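Local coordinates for uncharacterized protein (Thermus thermophilus HB8, PDB 6SCE) that is a CRISPR-associated defence nuclease of type III systems, acting on DNA when a cyclic oligoadenylate activator is bound, at residues A[399-402]-A[407-410]; A[607-612]-A[616-621]. All coordinates share one frame; numbering follows the deposited sequence.

Interaction 1 (A[399-402]-A[407-410]). With nucleotides of chain B.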
ATOM      1  N   ARG A 399      -6.822   4.829 -24.032  1.00 32.38           N
ATOM      2  CA  ARG A 399      -7.527   5.492 -22.976  1.00 30.72           C
ATOM      3  C   ARG A 399      -6.765   5.318 -21.662  1.00 30.18           C
ATOM      4  O   ARG A 399      -6.985   4.340 -20.941  1.00 29.70           O
ATOM      5  CB  ARG A 399      -8.918   4.899 -22.861  1.00 31.48           C
ATOM      6  CG  ARG A 399      -9.715   4.984 -24.156  1.00 35.34           C
ATOM      7  CD  ARG A 399     -10.765   3.896 -24.186  1.00 40.02           C
ATOM      8  NE  ARG A 399     -11.534   3.925 -25.431  1.00 42.88           N
ATOM      9  CZ  ARG A 399     -12.850   4.083 -25.517  1.00 43.60           C
ATOM     10  NH1 ARG A 399     -13.580   4.218 -24.442  1.00 44.98           N
ATOM     11  NH2 ARG A 399     -13.449   4.072 -26.709  1.00 47.56           N
ATOM     12  N   ALA A 400      -5.889   6.257 -21.348  1.00 28.75           N
ATOM     13  CA  ALA A 400      -5.119   6.192 -20.073  1.00 26.94           C
ATOM     14  C   ALA A 400      -5.822   6.869 -18.903  1.00 27.95           C
ATOM     15  O   ALA A 400      -6.458   7.924 -19.051  1.00 27.95           O
ATOM     16  CB  ALA A 400      -3.746   6.778 -20.260  1.00 28.08           C
ATOM     17  N   HIS A 401      -5.733   6.242 -17.720  1.00 25.22           N
ATOM     18  CA  HIS A 401      -6.350   6.816 -16.531  1.00 25.47           C
ATOM     19  C   HIS A 401      -5.509   6.571 -15.312  1.00 24.10           C
ATOM     20  O   HIS A 401      -4.603   5.734 -15.318  1.00 23.94           O
ATOM     21  CB  HIS A 401      -7.756   6.262 -16.319  1.00 26.13           C
ATOM     22  CG  HIS A 401      -7.786   4.815 -15.947  1.00 27.11           C
ATOM     23  ND1 HIS A 401      -8.165   3.829 -16.832  1.00 29.39           N
ATOM     24  CD2 HIS A 401      -7.489   4.184 -14.784  1.00 28.01           C
ATOM     25  CE1 HIS A 401      -8.076   2.647 -16.236  1.00 29.26           C
ATOM     26  NE2 HIS A 401      -7.674   2.834 -14.996  1.00 29.56           N
ATOM     27  N   TYR A 402      -5.833   7.301 -14.275  1.00 23.00           N
ATOM     28  CA  TYR A 402      -5.184   7.191 -12.988  1.00 24.32           C
ATOM     29  C   TYR A 402      -6.237   7.404 -11.921  1.00 24.91           C
ATOM     30  O   TYR A 402      -6.834   8.497 -11.819  1.00 24.12           O
ATOM     31  CB  TYR A 402      -4.079   8.242 -12.880  1.00 24.87           C
ATOM     32  CG  TYR A 402      -3.313   8.200 -11.587  1.00 25.15           C
ATOM     33  CD1 TYR A 402      -3.752   8.885 -10.476  1.00 22.75           C
ATOM     34  CD2 TYR A 402      -2.105   7.487 -11.489  1.00 25.19           C
ATOM     35  CE1 TYR A 402      -3.052   8.858  -9.286  1.00 23.77           C
ATOM     36  CE2 TYR A 402      -1.408   7.436 -10.287  1.00 23.63           C
ATOM     37  CZ  TYR A 402      -1.877   8.119  -9.191  1.00 24.81           C
ATOM     38  OH  TYR A 402      -1.219   8.085  -7.974  1.00 25.08           O
ATOM     39  N   ARG A 407     -12.136   8.610  -7.953  1.00 33.15           N
ATOM     40  CA  ARG A 407     -12.521   8.923  -9.327  1.00 35.43           C
ATOM     41  C   ARG A 407     -11.296   8.699 -10.188  1.00 29.45           C
ATOM     42  O   ARG A 407     -10.166   8.829  -9.699  1.00 28.53           O
ATOM     43  CB  ARG A 407     -12.938  10.407  -9.411  1.00 40.71           C
ATOM     44  CG  ARG A 407     -12.005  11.207  -8.492  1.00 46.92           C
ATOM     45  CD  ARG A 407     -11.894  12.683  -8.724  1.00 56.49           C
ATOM     46  NE  ARG A 407     -10.577  13.161  -8.280  1.00 59.60           N
ATOM     47  CZ  ARG A 407     -10.191  14.429  -8.343  1.00 61.00           C
ATOM     48  NH1 ARG A 407     -11.037  15.363  -8.768  1.00 70.38           N
ATOM     49  NH2 ARG A 407      -8.973  14.776  -7.954  1.00 62.40           N
ATOM     50  N   LEU A 408     -11.498   8.354 -11.447  1.00 27.37           N
ATOM     51  CA  LEU A 408     -10.407   8.230 -12.352  1.00 30.18           C
ATOM     52  C   LEU A 408     -10.137   9.552 -13.022  1.00 31.18           C
ATOM     53  O   LEU A 408     -11.036  10.191 -13.586  1.00 32.15           O
ATOM     54  CB  LEU A 408     -10.677   7.213 -13.440  1.00 29.60           C
ATOM     55  CG  LEU A 408     -11.085   5.838 -13.037  1.00 31.69           C
ATOM     56  CD1 LEU A 408     -11.337   5.064 -14.305  1.00 30.31           C
ATOM     57  CD2 LEU A 408     -10.018   5.160 -12.206  1.00 32.25           C
ATOM     58  N   LEU A 409      -8.885   9.952 -12.995  1.00 27.44           N
ATOM     59  CA  LEU A 409      -8.415  11.033 -13.822  1.00 26.78           C
ATOM     60  C   LEU A 409      -8.066  10.513 -15.196  1.00 27.74           C
ATOM     61  O   LEU A 409      -7.370   9.505 -15.344  1.00 27.66           O
ATOM     62  CB  LEU A 409      -7.190  11.663 -13.208  1.00 26.98           C
ATOM     63  CG  LEU A 409      -7.327  11.987 -11.736  1.00 29.15           C
ATOM     64  CD1 LEU A 409      -6.016  12.582 -11.268  1.00 30.86           C
ATOM     65  CD2 LEU A 409      -8.511  12.929 -11.506  1.00 31.17           C
ATOM     66  N   LEU A 410      -8.574  11.175 -16.229  1.00 26.61           N
ATOM     67  CA  LEU A 410      -8.265  10.814 -17.596  1.00 26.13           C
ATOM     68  C   LEU A 410      -7.053  11.628 -17.995  1.00 27.85           C
ATOM     69  O   LEU A 410      -7.019  12.844 -17.786  1.00 26.77           O
ATOM     70  CB  LEU A 410      -9.447  11.152 -18.537  1.00 27.27           C
ATOM     71  CG  LEU A 410     -10.797  10.631 -18.057  1.00 28.76           C
ATOM     72  CD1 LEU A 410     -11.867  11.031 -19.079  1.00 32.02           C
ATOM     73  CD2 LEU A 410     -10.752   9.117 -17.888  1.00 29.17           C
TER
ATOM     74  P     A B   1       1.612   6.631  -6.630  1.00 24.09           P
ATOM     75  OP1   A B   1       1.177   7.140  -7.970  1.00 23.76           O
ATOM     76  OP2   A B   1       2.471   5.383  -6.615  1.00 24.41           O
ATOM     77  O5'   A B   1       2.361   7.841  -5.909  1.00 23.88           O
ATOM     78  C5'   A B   1       3.320   7.618  -4.879  1.00 24.02           C
ATOM     79  C4'   A B   1       3.317   8.822  -3.967  1.00 24.50           C
ATOM     80  O4'   A B   1       2.104   8.816  -3.169  1.00 24.59           O
ATOM     81  C3'   A B   1       4.497   8.850  -2.991  1.00 23.01           C
ATOM     82  O3'   A B   1       5.484   9.747  -3.515  1.00 23.23           O
ATOM     83  C2'   A B   1       3.847   9.322  -1.683  1.00 24.17           C
ATOM     84  O2'   A B   1       3.831  10.731  -1.594  1.00 23.16           O
ATOM     85  C1'   A B   1       2.433   8.768  -1.799  1.00 25.21           C
ATOM     86  N9    A B   1       2.276   7.386  -1.340  1.00 26.34           N
ATOM     87  C8    A B   1       1.620   6.386  -2.002  1.00 26.73           C
ATOM     88  N7    A B   1       1.634   5.260  -1.336  1.00 26.70           N
ATOM     89  C5    A B   1       2.317   5.544  -0.165  1.00 27.68           C
ATOM     90  C6    A B   1       2.660   4.753   0.948  1.00 32.04           C
ATOM     91  N6    A B   1       2.353   3.463   1.049  1.00 35.07           N
ATOM     92  N1    A B   1       3.345   5.351   1.954  1.00 32.04           N
ATOM     93  C2    A B   1       3.659   6.649   1.823  1.00 32.06           C
ATOM     94  N3    A B   1       3.400   7.482   0.816  1.00 26.71           N
ATOM     95  C4    A B   1       2.720   6.859  -0.160  1.00 25.01           C
ATOM     96  P     A B   4       1.536   1.294  -5.538  1.00 24.10           P
ATOM     97  OP1   A B   4       1.701   1.705  -4.115  1.00 24.37           O
ATOM     98  OP2   A B   4       0.744   0.055  -5.860  1.00 24.98           O
ATOM     99  O5'   A B   4       0.948   2.540  -6.348  1.00 24.33           O
ATOM    100  C5'   A B   4      -0.449   2.837  -6.198  1.00 23.82           C
ATOM    101  C4'   A B   4      -0.647   4.312  -6.451  1.00 22.03           C
ATOM    102  O4'   A B   4      -2.065   4.589  -6.634  1.00 24.07           O
ATOM    103  C3'   A B   4      -0.185   5.186  -5.293  1.00 22.84           C
ATOM    104  O3'   A B   4       0.340   6.454  -5.674  1.00 22.79           O
ATOM    105  C2'   A B   4      -1.504   5.402  -4.544  1.00 24.16           C
ATOM    106  O2'   A B   4      -1.461   6.508  -3.671  1.00 24.40           O
ATOM    107  C1'   A B   4      -2.436   5.597  -5.725  1.00 23.12           C
ATOM    108  N9    A B   4      -3.855   5.492  -5.413  1.00 25.46           N
ATOM    109  C8    A B   4      -4.798   6.423  -5.768  1.00 24.03           C
ATOM    110  N7    A B   4      -5.993   6.131  -5.324  1.00 23.12           N
ATOM    111  C5    A B   4      -5.827   4.954  -4.600  1.00 24.55           C
ATOM    112  C6    A B   4      -6.724   4.143  -3.876  1.00 26.67           C
ATOM    113  N6    A B   4      -8.024   4.413  -3.715  1.00 26.05           N
ATOM    114  N1    A B   4      -6.212   3.048  -3.257  1.00 26.50           N
ATOM    115  C2    A B   4      -4.903   2.793  -3.388  1.00 27.21           C
ATOM    116  N3    A B   4      -3.969   3.470  -4.063  1.00 25.22           N
ATOM    117  C4    A B   4      -4.499   4.549  -4.655  1.00 24.54           C
TER
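Y402 and L409 face each other as an antiparallel hydrogen-bonded pair, and both backbone bonds between them are short: Y402 N gives to L409 O at 2.9 Å, and L409 N gives to Y402 O at 2.8 Å. One step back, H401 CA lies 3.1 Å from L409 O, a CA-H...O contact beside the first bond. The closest side-chain packing is on H401. Its CG sits between the backbone N and the carbonyl carbon (chi1 68°), which turns a face of the imidazole to L408 CD1; that methyl lies 4.0 Å from the ring centroid, a CH-pi contact over the face and offset toward the rim, and L408 CD2 adds 3.7 Å to H401 CD2. The hairpin of strands 399-404 and 407-410 lies toward one side of a mixed sheet with a parallel core, probably that of a CARF domain, and Y402 brings it to the bound nucleotides. The Y402 side chain leaves CB directly opposite its amide nitrogen (chi1 -179°), and the ring extends from the strand until its OH donates to OP1 of A1 of chain B at 2.6 Å, the phosphate oxygen lying at the ring edge, in plane. O3' of A4 of chain B is also near this hydroxyl. A phenylalanine here would probably cost OP1 of A1 this hydroxyl donor and loosen the hold of the hairpin on the phosphate. The packing of the Y402 ring against L409 is looser than that of H401 on L408, Y402 CD1 and L409 CD1 standing 4.4 Å apart. L410 is similarly loose: its CD2 stands 4.4 Å from H401 CB, on the partly exposed side.

Interaction 2 (A[607-612]-A[616-621])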
ATOM      1  N   ALA A 607     -19.525   4.180  18.984  1.00 53.22           N
ATOM      2  CA  ALA A 607     -20.172   3.472  20.079  1.00 56.33           C
ATOM      3  C   ALA A 607     -21.691   3.648  20.088  1.00 55.57           C
ATOM      4  O   ALA A 607     -22.214   4.705  19.727  1.00 52.17           O
ATOM      5  CB  ALA A 607     -19.574   3.908  21.408  1.00 58.54           C
ATOM      6  N   LEU A 608     -22.383   2.586  20.490  1.00 58.98           N
ATOM      7  CA  LEU A 608     -23.834   2.617  20.636  1.00 60.42           C
ATOM      8  C   LEU A 608     -24.202   3.570  21.777  1.00 61.48           C
ATOM      9  O   LEU A 608     -25.079   4.427  21.618  1.00 62.35           O
ATOM     10  CB  LEU A 608     -24.404   1.212  20.858  1.00 59.16           C
ATOM     11  CG  LEU A 608     -24.731   0.430  19.584  1.00 60.71           C
ATOM     12  CD1 LEU A 608     -23.508   0.284  18.688  1.00 61.18           C
ATOM     13  CD2 LEU A 608     -25.298  -0.943  19.914  1.00 59.15           C
ATOM     14  N   GLU A 609     -23.506   3.433  22.906  1.00 64.77           N
ATOM     15  CA  GLU A 609     -23.605   4.396  24.007  1.00 68.82           C
ATOM     16  C   GLU A 609     -22.228   4.795  24.517  1.00 65.84           C
ATOM     17  O   GLU A 609     -21.282   4.006  24.466  1.00 65.47           O
ATOM     18  CB  GLU A 609     -24.413   3.813  25.171  1.00 69.11           C
ATOM     19  CG  GLU A 609     -25.862   3.472  24.859  1.00 71.23           C
ATOM     20  CD  GLU A 609     -26.710   4.679  24.489  1.00 74.05           C
ATOM     21  OE1 GLU A 609     -26.305   5.834  24.769  1.00 76.53           O
ATOM     22  OE2 GLU A 609     -27.796   4.470  23.907  1.00 75.04           O
ATOM     23  N   GLY A 610     -22.125   6.025  25.011  1.00 67.53           N
ATOM     24  CA  GLY A 610     -20.919   6.488  25.687  1.00 66.37           C
ATOM     25  C   GLY A 610     -19.955   7.208  24.769  1.00 70.11           C
ATOM     26  O   GLY A 610     -20.161   7.296  23.556  1.00 64.34           O
ATOM     27  N   GLY A 611     -18.904   7.751  25.368  1.00 73.80           N
ATOM     28  CA  GLY A 611     -17.860   8.423  24.615  1.00 77.77           C
ATOM     29  C   GLY A 611     -18.236   9.731  23.932  1.00 80.48           C
ATOM     30  O   GLY A 611     -17.444  10.256  23.148  1.00 79.38           O
ATOM     31  N   GLU A 612     -19.424  10.274  24.211  1.00 82.05           N
ATOM     32  CA  GLU A 612     -19.733  11.632  23.770  1.00 83.79           C
ATOM     33  C   GLU A 612     -18.657  12.510  24.388  1.00 80.49           C
ATOM     34  O   GLU A 612     -18.290  12.316  25.547  1.00 81.47           O
ATOM     35  CB  GLU A 612     -21.117  12.109  24.241  1.00 86.39           C
ATOM     36  CG  GLU A 612     -22.313  11.445  23.571  1.00 89.28           C
ATOM     37  CD  GLU A 612     -22.666  10.083  24.158  1.00 92.76           C
ATOM     38  OE1 GLU A 612     -22.313   9.807  25.330  1.00 89.00           O
ATOM     39  OE2 GLU A 612     -23.303   9.280  23.438  1.00 92.43           O
ATOM     40  N   VAL A 616     -15.333   9.988  20.309  1.00 72.46           N
ATOM     41  CA  VAL A 616     -15.985   8.763  19.861  1.00 64.80           C
ATOM     42  C   VAL A 616     -17.331   9.131  19.281  1.00 62.58           C
ATOM     43  O   VAL A 616     -18.094   9.859  19.912  1.00 66.02           O
ATOM     44  CB  VAL A 616     -16.204   7.777  21.024  1.00 63.30           C
ATOM     45  CG1 VAL A 616     -16.936   6.526  20.547  1.00 62.37           C
ATOM     46  CG2 VAL A 616     -14.876   7.416  21.681  1.00 65.31           C
ATOM     47  N   TYR A 617     -17.619   8.627  18.087  1.00 56.71           N
ATOM     48  CA  TYR A 617     -18.872   8.932  17.431  1.00 59.00           C
ATOM     49  C   TYR A 617     -19.956   7.974  17.891  1.00 57.22           C
ATOM     50  O   TYR A 617     -19.682   6.894  18.419  1.00 55.05           O
ATOM     51  CB  TYR A 617     -18.738   8.887  15.911  1.00 60.44           C
ATOM     52  CG  TYR A 617     -17.799   9.920  15.357  1.00 62.10           C
ATOM     53  CD1 TYR A 617     -16.428   9.672  15.283  1.00 66.26           C
ATOM     54  CD2 TYR A 617     -18.272  11.142  14.905  1.00 65.28           C
ATOM     55  CE1 TYR A 617     -15.554  10.617  14.778  1.00 69.19           C
ATOM     56  CE2 TYR A 617     -17.407  12.099  14.395  1.00 69.24           C
ATOM     57  CZ  TYR A 617     -16.051  11.833  14.334  1.00 70.35           C
ATOM     58  OH  TYR A 617     -15.190  12.773  13.823  1.00 75.07           O
ATOM     59  N   ARG A 618     -21.196   8.400  17.696  1.00 59.27           N
ATOM     60  CA  ARG A 618     -22.341   7.642  18.132  1.00 60.95           C
ATOM     61  C   ARG A 618     -22.853   6.785  16.975  1.00 52.65           C
ATOM     62  O   ARG A 618     -23.147   7.283  15.897  1.00 49.96           O
ATOM     63  CB  ARG A 618     -23.430   8.589  18.658  1.00 66.34           C
ATOM     64  CG  ARG A 618     -24.543   7.875  19.413  1.00 75.29           C
ATOM     65  CD  ARG A 618     -25.618   8.845  19.901  1.00 82.59           C
ATOM     66  NE  ARG A 618     -26.951   8.239  19.858  1.00 87.90           N
ATOM     67  CZ  ARG A 618     -27.424   7.358  20.741  1.00 90.50           C
ATOM     68  NH1 ARG A 618     -26.688   6.954  21.774  1.00 87.94           N
ATOM     69  NH2 ARG A 618     -28.652   6.876  20.589  1.00 94.35           N
ATOM     70  N   PHE A 619     -22.955   5.486  17.213  1.00 52.48           N
ATOM     71  CA  PHE A 619     -23.435   4.552  16.212  1.00 50.27           C
ATOM     72  C   PHE A 619     -24.889   4.222  16.555  1.00 54.00           C
ATOM     73  O   PHE A 619     -25.158   3.856  17.704  1.00 53.18           O
ATOM     74  CB  PHE A 619     -22.580   3.281  16.255  1.00 50.54           C
ATOM     75  CG  PHE A 619     -22.848   2.336  15.126  1.00 49.75           C
ATOM     76  CD1 PHE A 619     -23.838   1.368  15.228  1.00 49.21           C
ATOM     77  CD2 PHE A 619     -22.118   2.425  13.949  1.00 50.13           C
ATOM     78  CE1 PHE A 619     -24.097   0.507  14.177  1.00 46.33           C
ATOM     79  CE2 PHE A 619     -22.370   1.569  12.895  1.00 47.65           C
ATOM     80  CZ  PHE A 619     -23.365   0.610  13.009  1.00 48.17           C
ATOM     81  N   PRO A 620     -25.822   4.288  15.604  1.00 52.28           N
ATOM     82  CA  PRO A 620     -25.575   4.530  14.184  1.00 52.06           C
ATOM     83  C   PRO A 620     -25.849   5.955  13.729  1.00 56.56           C
ATOM     84  O   PRO A 620     -25.680   6.248  12.537  1.00 55.42           O
ATOM     85  CB  PRO A 620     -26.585   3.604  13.511  1.00 53.79           C
ATOM     86  CG  PRO A 620     -27.750   3.610  14.458  1.00 57.27           C
ATOM     87  CD  PRO A 620     -27.136   3.655  15.835  1.00 55.22           C
ATOM     88  N   GLU A 621     -26.278   6.825  14.653  1.00 56.70           N
ATOM     89  CA  GLU A 621     -26.766   8.172  14.293  1.00 61.86           C
ATOM     90  C   GLU A 621     -25.709   8.987  13.569  1.00 59.68           C
ATOM     91  O   GLU A 621     -26.015   9.670  12.598  1.00 57.84           O
ATOM     92  CB  GLU A 621     -27.235   8.966  15.533  1.00 65.55           C
ATOM     93  CG  GLU A 621     -28.580   8.540  16.108  1.00 68.04           C
ATOM     94  CD  GLU A 621     -28.514   7.277  16.957  1.00 70.76           C
ATOM     95  OE1 GLU A 621     -27.403   6.784  17.258  1.00 66.96           O
ATOM     96  OE2 GLU A 621     -29.594   6.770  17.325  1.00 73.06           O
TER
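The R618 side chain sets out away from its amide nitrogen (chi1 -167°) and then bends at chi3, while E609 folds back at chi2 (-64°); the two chains end side by side, pointing the same way. The carboxylate meets the guanidinium at its edge, the two planes 52° apart, and NH1 alone serves both oxygens: E609 OE1 at 3.2 Å in a weak, bent bond, and OE2 in a straighter but longer weak one. R618 NE also pairs with E621 OE1 at 3.0 Å, so the arginine sits between two carboxylates in a salt-bridge network, a setting likely to favour its positive charge. In the backbone, A607 and R618 form a parallel bridge that adds the short strand 617-618 as the last strand of the C-terminal mixed sheet, beside 603-607. F619 N gives to A607 O at 2.7 Å, and A607 N gives to Y617 O. The chain turns a corner at L608 and E609, and L608 CD1 then lies 3.6 Å from F619 CD1, near residues of helix 499-513. Where the connection returns, V616 CG1 packs on A607 CB, at its start, at 3.8 Å. G611 turns close by with a positive phi, where a side chain would run into V616 CB.

Interaction 1 comes first along the chain, and the two do not meet: their centres are 38 Å apart and their nearest atoms about 22 Å apart. They share no sheet. The 399-404 and 407-410 hairpin belongs to the mixed sheet running from 342-347 to 415-417, and it reaches the nucleotide; segments 607-612 and 616-621 lie at the last edge of the sheet running from 434-438 to 617-618, their nearest atom about 21 Å from that nucleotide. One contact thus touches the activator and the other does not, consistent with sensing and nuclease functions housed in separate parts of one chain; any coupling between them would probably be indirect.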